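Local coordinates for protein Cd1 (Flavonifractor plautii, PDB 7D39) that binds FMN and, as a flavone reductase, probably carries out the ene-reduction that initiates flavone and flavonol catabolism in gut bacteria, at residues G9-S14 and Q37-H42; V84-I89 and S140-G145; K2-S7 and D75-A80. One frame throughout, in Å; residues are numbered along the deposited sequence.

All three contacts lie in the flavodoxin-like FMN-binding domain, in or beside its five-stranded parallel sheet, whose strand order is 32-37, 2-7, 82-88, 138-144, 167-174. Along the chain, contact 3 opens first and encloses both segments of contact 1; contact 2 follows. Contact 1 joins loops leaving strands 2-7 and 32-37, contact 2 pairs strands 82-88 and 138-144, and contact 3 packs helix 70-79 on strand 2-7. Centres of contacts 1 and 2 are about 12 Å apart, and each lies about 15 Å from that of contact 3. Contacts 1 and 2 bring loop and strand ends to the phosphate and ribityl parts of FMN; contact 3 lies behind the site, the I6 side chain about 11 Å from FMN.

Contact 1. Residues G9-S14 and Q37-H42; sequences GMRNGS and QLQNLH. With FMN (flavin mononucleotide), chain B.
The phosphate-binding loop that follows strand 2-7 is gripped by Q37 and Q39 through the carbonyl of G9. Q37 NE2 donates to G9 O at 2.9 Å with an N-H...O angle of 167°, the oxygen lying in the Q37 amide plane; Q39 NE2 reaches G9 O at 3.1 Å from the opposite face of the carbonyl. Neither donor sits on a lone pair, so the two clasp the group from above and below. Q37 NE2 also bonds D16 OD1, while Q37 OE1 accepts from Q39 N at 2.9 Å. As in other flavodoxin-like proteins, backbone amides here receive the cofactor phosphate: M10 N bonds FMN O2P at 2.9 Å, and S14 N, opening helix 14-28, bonds O3P at 2.7 Å. Replacing Q37 by alanine removes the amide, and G9 O would probably be held less firmly, with Q39 as its one side-chain donor, while D16 OD1 loses this N-H. Further out, extended R11 holds N40 side-on, NE and NH2 both meeting N40 OD1 at 3.1 Å near the guanidinium plane. Q39 CB lies over the centre of one guanidinium face, 3.8 Å from R11 CZ.

Contact 2. Residues V84-I89 and S140-G145; sequences VFSTPI and SFMSVG. With FMN (flavin mononucleotide), chain B.
The rings of F85 and F141 project from one face of the sheet, and the CD1 corner of F141 comes 3.6 Å from F85 CB. The F85 ring leads away from this neighbour and packs edge-to-face with F98 of helix 96-109. A second flat group, the FMN isoalloxazine, is met by I89, whose CG2 stands over the pyrimidine face almost directly above N3, at 3.8 Å. Between these groups the two backbones run parallel, their short axes 17° apart, with F85 opposite F141 and T87 opposite S143. F85 and T87 use both N and O toward the partner strand; T87 N to M142 O, for instance, is 2.9 Å and lies nearly along the C=O axis. These are two inner strands of the flavodoxin-like sheet, and the cofactor sits where their C-terminal ends open into loops, the usual place for a ligand in a parallel alpha/beta fold. There V144 O accepts from I89 N at 3.0 Å, a donor 47° out of the carbonyl plane, and also from FMN O4' at 2.8 Å. FMN O2' donates in turn to I89 O at 2.8 Å. G145 has to be small, because a CB would collide with both FMN O2 and I89 CD1. T87 OG1 meets P88 O in the carbonyl plane on a lone pair, 2.9 Å away. On the other face, M142, a selenomethionine, bends about its CG-SE bond (chi3 -78°), which places CE 3.9 Å from V84 CG1 and also against S86 CB. Helix 184-202 meets V84 and M142 on that side, and the hydroxyl of S86 is bonded to N15 OD1.

Contact 3. Residues K2-S7 and D75-A80; sequences KILGIS and DKMLDA
L4 makes the central contact, touching A80 with its CB and M77 with its CD2 branch. L4 CB and A80 CB are 3.8 Å apart. L4 sets its CB bond toward the helix, and a chi1 of 179° carries CG opposite the backbone N, placing CD2 3.9 Å from M77 CG and about as far from M77 CA; the two side chains cross at about a right angle. L4 CD2 also rests near the carbonyl oxygen of K76. One step further along the strand, I6 CD1 meets M77 CE at 4.0 Å; M77 is a selenomethionine, and its bend about CG-SE (chi3 88°) places the CE methyl against I6 CD1. K2, L4 and I6 point their CB bonds toward the helix, while I3 points away. The helix runs roughly antiparallel to the strand, with short axes 143° apart and 8.6 Å at closest approach. It belongs to a beta-alpha-beta crossover: the chain leaves strand 32-37, passes through helix 70-79 above strand 2-7, and returns as strand 82-88 on the far side. That topology explains why a strand early in the sequence packs against a helix some 70 residues later. At the helix's C-terminal end, K2 NZ makes a weak hydrogen bond of 3.5 Å to D79 O, and K2 and D79 lie side by side. Their charged groups are not in contact, and D79 OD1 forms a salt bridge with R132, which also bonds D75. K76 NZ pairs with E34 of the edge strand 32-37. Beyond the first shell, M77 packs on F105 of helix 96-109 and I83, while I6 touches F85.

Contact 1. Residues G9-S14 and Q37-H42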
loop_
_atom_site.group_PDB
_atom_site.type_symbol
_atom_site.label_atom_id
_atom_site.label_comp_id
_atom_site.label_asym_id
_atom_site.label_seq_id
_atom_site.Cartn_x
_atom_site.Cartn_y
_atom_site.Cartn_z
ATOM N N GLY A 9 -3.167 15.704 -0.706
ATOM C CA GLY A 9 -3.865 16.784 -0.041
ATOM C C GLY A 9 -4.422 17.791 -1.031
ATOM O O GLY A 9 -4.415 17.585 -2.245
HETATM N N MSE A 10 -4.907 18.911 -0.495
HETATM C CA MSE A 10 -5.346 20.007 -1.359
HETATM C C MSE A 10 -4.148 20.673 -2.051
HETATM O O MSE A 10 -3.037 20.675 -1.519
HETATM C CB MSE A 10 -6.126 21.065 -0.571
HETATM C CG MSE A 10 -7.559 20.701 -0.154
HETATM SE SE MSE A 10 -8.788 20.186 -1.602
HETATM C CE MSE A 10 -8.104 21.319 -3.055
ATOM N N ARG A 11 -4.376 21.255 -3.222
ATOM C CA ARG A 11 -3.328 22.016 -3.892
ATOM C C ARG A 11 -2.759 23.087 -2.962
ATOM O O ARG A 11 -3.499 23.885 -2.390
ATOM C CB ARG A 11 -3.876 22.671 -5.163
ATOM C CG ARG A 11 -4.353 21.714 -6.225
ATOM C CD ARG A 11 -5.082 22.476 -7.321
ATOM N NE ARG A 11 -5.471 21.637 -8.447
ATOM C CZ ARG A 11 -6.678 21.104 -8.609
ATOM N NH1 ARG A 11 -7.629 21.312 -7.704
ATOM N NH2 ARG A 11 -6.933 20.358 -9.676
ATOM N N ASN A 12 -1.433 23.105 -2.828
ATOM C CA ASN A 12 -0.713 24.091 -2.028
ATOM C C ASN A 12 -0.974 23.933 -0.535
ATOM O O ASN A 12 -0.766 24.875 0.237
ATOM C CB ASN A 12 -1.048 25.529 -2.471
ATOM C CG ASN A 12 -0.793 25.770 -3.970
ATOM O OD1 ASN A 12 0.096 25.174 -4.581
ATOM N ND2 ASN A 12 -1.593 26.637 -4.563
ATOM N N GLY A 13 -1.419 22.758 -0.098
ATOM C CA GLY A 13 -1.655 22.502 1.305
ATOM C C GLY A 13 -0.437 21.921 1.994
ATOM O O GLY A 13 0.678 21.927 1.475
ATOM N N SER A 14 -0.678 21.382 3.190
ATOM C CA SER A 14 0.416 20.884 4.016
ATOM C C SER A 14 1.035 19.604 3.451
ATOM O O SER A 14 2.255 19.419 3.513
ATOM C CB SER A 14 -0.089 20.674 5.440
ATOM O OG SER A 14 -0.504 21.925 6.006
ATOM N N GLN A 37 0.598 16.137 -8.033
ATOM C CA GLN A 37 -0.492 16.556 -7.161
ATOM C C GLN A 37 -1.752 15.810 -7.599
ATOM O O GLN A 37 -2.216 15.991 -8.724
ATOM C CB GLN A 37 -0.678 18.074 -7.255
ATOM C CG GLN A 37 -0.910 18.785 -5.918
ATOM C CD GLN A 37 -2.216 18.388 -5.281
ATOM O OE1 GLN A 37 -3.207 18.156 -5.976
ATOM N NE2 GLN A 37 -2.228 18.296 -3.958
ATOM N N LEU A 38 -2.297 14.956 -6.725
ATOM C CA LEU A 38 -3.370 14.064 -7.172
ATOM C C LEU A 38 -4.677 14.785 -7.490
ATOM O O LEU A 38 -5.508 14.218 -8.211
ATOM C CB LEU A 38 -3.646 12.977 -6.132
ATOM C CG LEU A 38 -2.541 11.940 -5.890
ATOM C CD1 LEU A 38 -2.934 10.929 -4.809
ATOM C CD2 LEU A 38 -2.179 11.233 -7.195
ATOM N N GLN A 39 -4.896 15.991 -6.955
ATOM C CA GLN A 39 -6.091 16.739 -7.312
ATOM C C GLN A 39 -6.121 17.114 -8.796
ATOM O O GLN A 39 -7.191 17.430 -9.315
ATOM C CB GLN A 39 -6.224 18.022 -6.479
ATOM C CG GLN A 39 -6.200 17.840 -4.947
ATOM C CD GLN A 39 -7.158 16.775 -4.451
ATOM O OE1 GLN A 39 -8.254 16.631 -4.969
ATOM N NE2 GLN A 39 -6.738 16.009 -3.448
ATOM N N ASN A 40 -4.979 17.106 -9.486
ATOM C CA ASN A 40 -4.962 17.359 -10.923
ATOM C C ASN A 40 -5.381 16.148 -11.738
ATOM O O ASN A 40 -5.475 16.255 -12.961
ATOM C CB ASN A 40 -3.566 17.787 -11.396
ATOM C CG ASN A 40 -3.150 19.117 -10.841
ATOM O OD1 ASN A 40 -3.982 19.984 -10.615
ATOM N ND2 ASN A 40 -1.857 19.289 -10.607
ATOM N N LEU A 41 -5.606 15.006 -11.104
ATOM C CA LEU A 41 -5.827 13.744 -11.798
ATOM C C LEU A 41 -7.280 13.320 -11.643
ATOM O O LEU A 41 -7.936 13.646 -10.648
ATOM C CB LEU A 41 -4.905 12.645 -11.253
ATOM C CG LEU A 41 -3.546 12.318 -11.880
ATOM C CD1 LEU A 41 -2.828 13.527 -12.398
ATOM C CD2 LEU A 41 -2.662 11.576 -10.860
ATOM N N HIS A 42 -7.789 12.620 -12.647
ATOM C CA HIS A 42 -9.114 12.023 -12.572
ATOM C C HIS A 42 -8.921 10.525 -12.418
ATOM O O HIS A 42 -8.400 9.858 -13.320
ATOM C CB HIS A 42 -9.968 12.343 -13.795
ATOM C CG HIS A 42 -11.274 11.614 -13.797
ATOM N ND1 HIS A 42 -11.610 10.689 -14.762
ATOM C CD2 HIS A 42 -12.308 11.640 -12.923
ATOM C CE1 HIS A 42 -12.806 10.194 -14.495
ATOM N NE2 HIS A 42 -13.247 10.748 -13.379
HETATM N N1 FMN B . -7.446 14.587 10.705
HETATM C C2 FMN B . -7.086 13.723 11.643
HETATM O O2 FMN B . -6.064 14.094 12.226
HETATM N N3 FMN B . -7.798 12.593 11.904
HETATM C C4 FMN B . -8.894 12.327 11.156
HETATM O O4 FMN B . -9.626 11.361 11.272
HETATM C C4A FMN B . -9.305 13.282 10.116
HETATM N N5 FMN B . -10.360 13.100 9.360
HETATM C C5A FMN B . -10.729 13.929 8.385
HETATM C C6 FMN B . -11.843 13.707 7.595
HETATM C C7 FMN B . -12.209 14.590 6.587
HETATM C C7M FMN B . -13.433 14.341 5.745
HETATM C C8 FMN B . -11.401 15.815 6.373
HETATM C C8M FMN B . -11.797 16.794 5.302
HETATM C C9 FMN B . -10.295 16.034 7.177
HETATM C C9A FMN B . -9.929 15.137 8.159
HETATM N N10 FMN B . -8.822 15.379 8.980
HETATM C C10 FMN B . -8.492 14.445 9.932
HETATM C "C1'" FMN B . -8.012 16.564 8.722
HETATM C "C2'" FMN B . -7.067 16.339 7.533
HETATM O "O2'" FMN B . -6.114 15.320 7.769
HETATM C "C3'" FMN B . -6.394 17.677 7.111
HETATM O "O3'" FMN B . -7.345 18.608 6.674
HETATM C "C4'" FMN B . -5.275 17.473 6.061
HETATM O "O4'" FMN B . -4.107 16.902 6.622
HETATM C "C5'" FMN B . -4.970 18.782 5.352
HETATM O "O5'" FMN B . -3.957 18.664 4.413
HETATM P P FMN B . -3.672 19.470 3.166
HETATM O O1P FMN B . -2.634 18.863 2.474
HETATM O O2P FMN B . -4.848 19.438 2.398
HETATM O O3P FMN B . -3.257 20.718 3.721
#

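Contact 2. Residues V84-I89 and S140-G145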
loop_
_atom_site.group_PDB
_atom_site.type_symbol
_atom_site.label_atom_id
_atom_site.label_comp_id
_atom_site.label_asym_id
_atom_site.label_seq_id
_atom_site.Cartn_x
_atom_site.Cartn_y
_atom_site.Cartn_z
ATOM N N VAL A 84 7.936 8.979 -2.576
ATOM C CA VAL A 84 7.500 9.581 -1.324
ATOM C C VAL A 84 6.051 10.006 -1.519
ATOM O O VAL A 84 5.740 10.783 -2.429
ATOM C CB VAL A 84 8.385 10.778 -0.926
ATOM C CG1 VAL A 84 8.037 11.271 0.454
ATOM C CG2 VAL A 84 9.810 10.365 -0.950
ATOM N N PHE A 85 5.166 9.489 -0.705
ATOM C CA PHE A 85 3.757 9.671 -0.815
ATOM C C PHE A 85 3.225 10.302 0.453
ATOM O O PHE A 85 3.271 9.704 1.494
ATOM C CB PHE A 85 3.119 8.308 -1.028
ATOM C CG PHE A 85 1.784 8.341 -1.674
ATOM C CD1 PHE A 85 1.450 7.412 -2.613
ATOM C CD2 PHE A 85 0.866 9.282 -1.334
ATOM C CE1 PHE A 85 0.234 7.433 -3.202
ATOM C CE2 PHE A 85 -0.355 9.299 -1.912
ATOM C CZ PHE A 85 -0.676 8.384 -2.843
ATOM N N SER A 86 2.719 11.507 0.351
ATOM C CA SER A 86 2.098 12.192 1.457
ATOM C C SER A 86 0.581 12.220 1.383
ATOM O O SER A 86 0.046 12.692 0.454
ATOM C CB SER A 86 2.662 13.589 1.586
ATOM O OG SER A 86 2.347 14.191 2.782
ATOM N N THR A 87 -0.099 11.706 2.381
ATOM C CA THR A 87 -1.549 11.611 2.333
ATOM C C THR A 87 -2.172 12.282 3.544
ATOM O O THR A 87 -1.669 12.149 4.662
ATOM C CB THR A 87 -2.020 10.148 2.284
ATOM O OG1 THR A 87 -3.453 10.111 2.216
ATOM C CG2 THR A 87 -1.575 9.413 3.525
ATOM N N PRO A 88 -3.248 13.035 3.346
ATOM C CA PRO A 88 -4.082 13.445 4.481
ATOM C C PRO A 88 -4.601 12.223 5.222
ATOM O O PRO A 88 -4.679 11.124 4.678
ATOM C CB PRO A 88 -5.238 14.210 3.828
ATOM C CG PRO A 88 -4.844 14.431 2.419
ATOM C CD PRO A 88 -3.806 13.443 2.048
ATOM N N ILE A 89 -4.976 12.435 6.473
ATOM C CA ILE A 89 -5.670 11.435 7.272
ATOM C C ILE A 89 -7.159 11.780 7.260
ATOM O O ILE A 89 -7.539 12.907 7.598
ATOM C CB ILE A 89 -5.123 11.388 8.704
ATOM C CG1 ILE A 89 -3.635 11.070 8.683
ATOM C CG2 ILE A 89 -5.913 10.376 9.533
ATOM C CD1 ILE A 89 -2.976 11.050 10.036
ATOM N N SER A 140 8.318 5.556 0.646
ATOM C CA SER A 140 8.092 6.068 1.985
ATOM C C SER A 140 6.782 6.837 2.009
ATOM O O SER A 140 6.351 7.405 0.998
ATOM C CB SER A 140 9.242 6.959 2.444
ATOM O OG SER A 140 10.379 6.164 2.775
ATOM N N PHE A 141 6.152 6.848 3.179
ATOM C CA PHE A 141 4.847 7.457 3.358
ATOM C C PHE A 141 4.888 8.464 4.492
ATOM O O PHE A 141 5.607 8.290 5.476
ATOM C CB PHE A 141 3.790 6.402 3.674
ATOM C CG PHE A 141 3.621 5.371 2.593
ATOM C CD1 PHE A 141 2.899 5.667 1.453
ATOM C CD2 PHE A 141 4.166 4.111 2.731
ATOM C CE1 PHE A 141 2.729 4.719 0.465
ATOM C CE2 PHE A 141 3.980 3.143 1.743
ATOM C CZ PHE A 141 3.278 3.458 0.615
HETATM N N MSE A 142 4.087 9.503 4.350
HETATM C CA MSE A 142 3.846 10.428 5.439
HETATM C C MSE A 142 2.344 10.607 5.503
HETATM O O MSE A 142 1.721 10.845 4.481
HETATM C CB MSE A 142 4.554 11.756 5.200
HETATM C CG MSE A 142 6.055 11.632 5.000
HETATM SE SE MSE A 142 6.923 13.401 4.817
HETATM C CE MSE A 142 6.434 13.762 2.962
ATOM N N SER A 143 1.758 10.449 6.684
ATOM C CA SER A 143 0.341 10.696 6.896
ATOM C C SER A 143 0.213 11.927 7.774
ATOM O O SER A 143 0.821 11.986 8.845
ATOM C CB SER A 143 -0.346 9.500 7.560
ATOM O OG SER A 143 -0.195 8.330 6.786
ATOM N N VAL A 144 -0.552 12.911 7.308
ATOM C CA VAL A 144 -0.663 14.213 7.960
ATOM C C VAL A 144 -2.118 14.445 8.330
ATOM O O VAL A 144 -2.986 14.491 7.452
ATOM C CB VAL A 144 -0.152 15.349 7.061
ATOM C CG1 VAL A 144 -0.155 16.663 7.828
ATOM C CG2 VAL A 144 1.248 15.019 6.517
ATOM N N GLY A 145 -2.385 14.620 9.627
ATOM C CA GLY A 145 -3.735 14.780 10.120
ATOM C C GLY A 145 -3.916 16.094 10.863
ATOM O O GLY A 145 -2.953 16.760 11.244
HETATM N N1 FMN B . -7.446 14.587 10.705
HETATM C C2 FMN B . -7.086 13.723 11.643
HETATM O O2 FMN B . -6.064 14.094 12.226
HETATM N N3 FMN B . -7.798 12.593 11.904
HETATM C C4 FMN B . -8.894 12.327 11.156
HETATM O O4 FMN B . -9.626 11.361 11.272
HETATM C C4A FMN B . -9.305 13.282 10.116
HETATM N N5 FMN B . -10.360 13.100 9.360
HETATM C C5A FMN B . -10.729 13.929 8.385
HETATM C C6 FMN B . -11.843 13.707 7.595
HETATM C C7 FMN B . -12.209 14.590 6.587
HETATM C C7M FMN B . -13.433 14.341 5.745
HETATM C C8 FMN B . -11.401 15.815 6.373
HETATM C C8M FMN B . -11.797 16.794 5.302
HETATM C C9 FMN B . -10.295 16.034 7.177
HETATM C C9A FMN B . -9.929 15.137 8.159
HETATM N N10 FMN B . -8.822 15.379 8.980
HETATM C C10 FMN B . -8.492 14.445 9.932
HETATM C "C1'" FMN B . -8.012 16.564 8.722
HETATM C "C2'" FMN B . -7.067 16.339 7.533
HETATM O "O2'" FMN B . -6.114 15.320 7.769
HETATM C "C3'" FMN B . -6.394 17.677 7.111
HETATM O "O3'" FMN B . -7.345 18.608 6.674
HETATM C "C4'" FMN B . -5.275 17.473 6.061
HETATM O "O4'" FMN B . -4.107 16.902 6.622
HETATM C "C5'" FMN B . -4.970 18.782 5.352
HETATM O "O5'" FMN B . -3.957 18.664 4.413
HETATM P P FMN B . -3.672 19.470 3.166
HETATM O O1P FMN B . -2.634 18.863 2.474
HETATM O O2P FMN B . -4.848 19.438 2.398
HETATM O O3P FMN B . -3.257 20.718 3.721
#

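Contact 3. Residues K2-S7 and D75-A80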
loop_
_atom_site.group_PDB
_atom_site.type_symbol
_atom_site.label_atom_id
_atom_site.label_comp_id
_atom_site.label_asym_id
_atom_site.label_seq_id
_atom_site.Cartn_x
_atom_site.Cartn_y
_atom_site.Cartn_z
ATOM N N LYS A 2 15.979 8.526 -9.367
ATOM C CA LYS A 2 14.823 9.332 -9.667
ATOM C C LYS A 2 13.815 9.161 -8.563
ATOM O O LYS A 2 13.349 8.082 -8.340
ATOM C CB LYS A 2 14.200 8.785 -10.916
ATOM C CG LYS A 2 13.679 9.763 -11.917
ATOM C CD LYS A 2 14.054 9.230 -13.289
ATOM C CE LYS A 2 13.086 9.642 -14.385
ATOM N NZ LYS A 2 11.730 9.059 -14.236
ATOM N N ILE A 3 13.493 10.234 -7.870
ATOM C CA ILE A 3 12.486 10.208 -6.839
ATOM C C ILE A 3 11.209 10.913 -7.261
ATOM O O ILE A 3 11.243 12.035 -7.704
ATOM C CB ILE A 3 13.019 10.776 -5.521
ATOM C CG1 ILE A 3 14.213 9.976 -5.034
ATOM C CG2 ILE A 3 11.939 10.838 -4.472
ATOM C CD1 ILE A 3 13.893 8.557 -4.673
ATOM N N LEU A 4 10.091 10.221 -7.124
ATOM C CA LEU A 4 8.777 10.785 -7.312
ATOM C C LEU A 4 8.080 11.096 -6.003
ATOM O O LEU A 4 7.945 10.268 -5.163
ATOM C CB LEU A 4 7.914 9.869 -8.169
ATOM C CG LEU A 4 6.471 10.250 -8.477
ATOM C CD1 LEU A 4 6.368 11.423 -9.405
ATOM C CD2 LEU A 4 5.700 9.083 -9.035
ATOM N N GLY A 5 7.646 12.328 -5.870
ATOM C CA GLY A 5 6.751 12.745 -4.831
ATOM C C GLY A 5 5.307 12.908 -5.232
ATOM O O GLY A 5 4.983 13.541 -6.193
ATOM N N ILE A 6 4.452 12.322 -4.443
ATOM C CA ILE A 6 3.027 12.359 -4.631
ATOM C C ILE A 6 2.333 12.931 -3.406
ATOM O O ILE A 6 2.614 12.544 -2.318
ATOM C CB ILE A 6 2.444 10.963 -4.934
ATOM C CG1 ILE A 6 3.157 10.306 -6.104
ATOM C CG2 ILE A 6 0.945 11.041 -5.094
ATOM C CD1 ILE A 6 2.834 8.855 -6.296
ATOM N N SER A 7 1.415 13.846 -3.616
ATOM C CA SER A 7 0.639 14.402 -2.519
ATOM C C SER A 7 -0.846 14.209 -2.781
ATOM O O SER A 7 -1.338 14.521 -3.868
ATOM C CB SER A 7 0.944 15.880 -2.313
ATOM O OG SER A 7 -0.071 16.464 -1.534
ATOM N N ASP A 75 2.333 4.491 -14.697
ATOM C CA ASP A 75 3.551 4.602 -15.496
ATOM C C ASP A 75 4.577 5.479 -14.795
ATOM O O ASP A 75 5.769 5.161 -14.783
ATOM C CB ASP A 75 3.258 5.169 -16.892
ATOM C CG ASP A 75 2.445 4.233 -17.760
ATOM O OD1 ASP A 75 2.765 3.027 -17.839
ATOM O OD2 ASP A 75 1.476 4.713 -18.386
ATOM N N LYS A 76 4.133 6.593 -14.212
ATOM C CA LYS A 76 5.076 7.482 -13.536
ATOM C C LYS A 76 5.706 6.789 -12.341
ATOM O O LYS A 76 6.916 6.897 -12.116
ATOM C CB LYS A 76 4.388 8.774 -13.082
ATOM C CG LYS A 76 3.706 9.602 -14.173
ATOM C CD LYS A 76 4.677 10.121 -15.220
ATOM C CE LYS A 76 5.727 11.006 -14.617
ATOM N NZ LYS A 76 6.461 11.739 -15.685
HETATM N N MSE A 77 4.905 6.080 -11.558
HETATM C CA MSE A 77 5.445 5.409 -10.396
HETATM C C MSE A 77 6.439 4.328 -10.812
HETATM O O MSE A 77 7.444 4.128 -10.145
HETATM C CB MSE A 77 4.328 4.822 -9.555
HETATM C CG MSE A 77 3.406 5.875 -8.998
HETATM SE SE MSE A 77 1.794 5.130 -8.158
HETATM C CE MSE A 77 2.473 4.849 -6.336
ATOM N N LEU A 78 6.169 3.655 -11.934
ATOM C CA LEU A 78 7.057 2.587 -12.390
ATOM C C LEU A 78 8.385 3.132 -12.894
ATOM O O LEU A 78 9.402 2.438 -12.817
ATOM C CB LEU A 78 6.376 1.757 -13.487
ATOM C CG LEU A 78 5.252 0.791 -13.083
ATOM C CD1 LEU A 78 4.536 0.253 -14.305
ATOM C CD2 LEU A 78 5.807 -0.362 -12.258
ATOM N N ASP A 79 8.399 4.352 -13.425
ATOM C CA ASP A 79 9.640 4.960 -13.882
ATOM C C ASP A 79 10.503 5.486 -12.746
ATOM O O ASP A 79 11.661 5.830 -12.992
ATOM C CB ASP A 79 9.361 6.114 -14.849
ATOM C CG ASP A 79 9.055 5.646 -16.262
ATOM O OD1 ASP A 79 9.389 4.489 -16.614
ATOM O OD2 ASP A 79 8.479 6.456 -17.027
ATOM N N ALA A 80 9.973 5.579 -11.533
ATOM C CA ALA A 80 10.716 6.123 -10.401
ATOM C C ALA A 80 11.489 5.023 -9.688
ATOM O O ALA A 80 11.027 3.887 -9.576
ATOM C CB ALA A 80 9.773 6.807 -9.410
#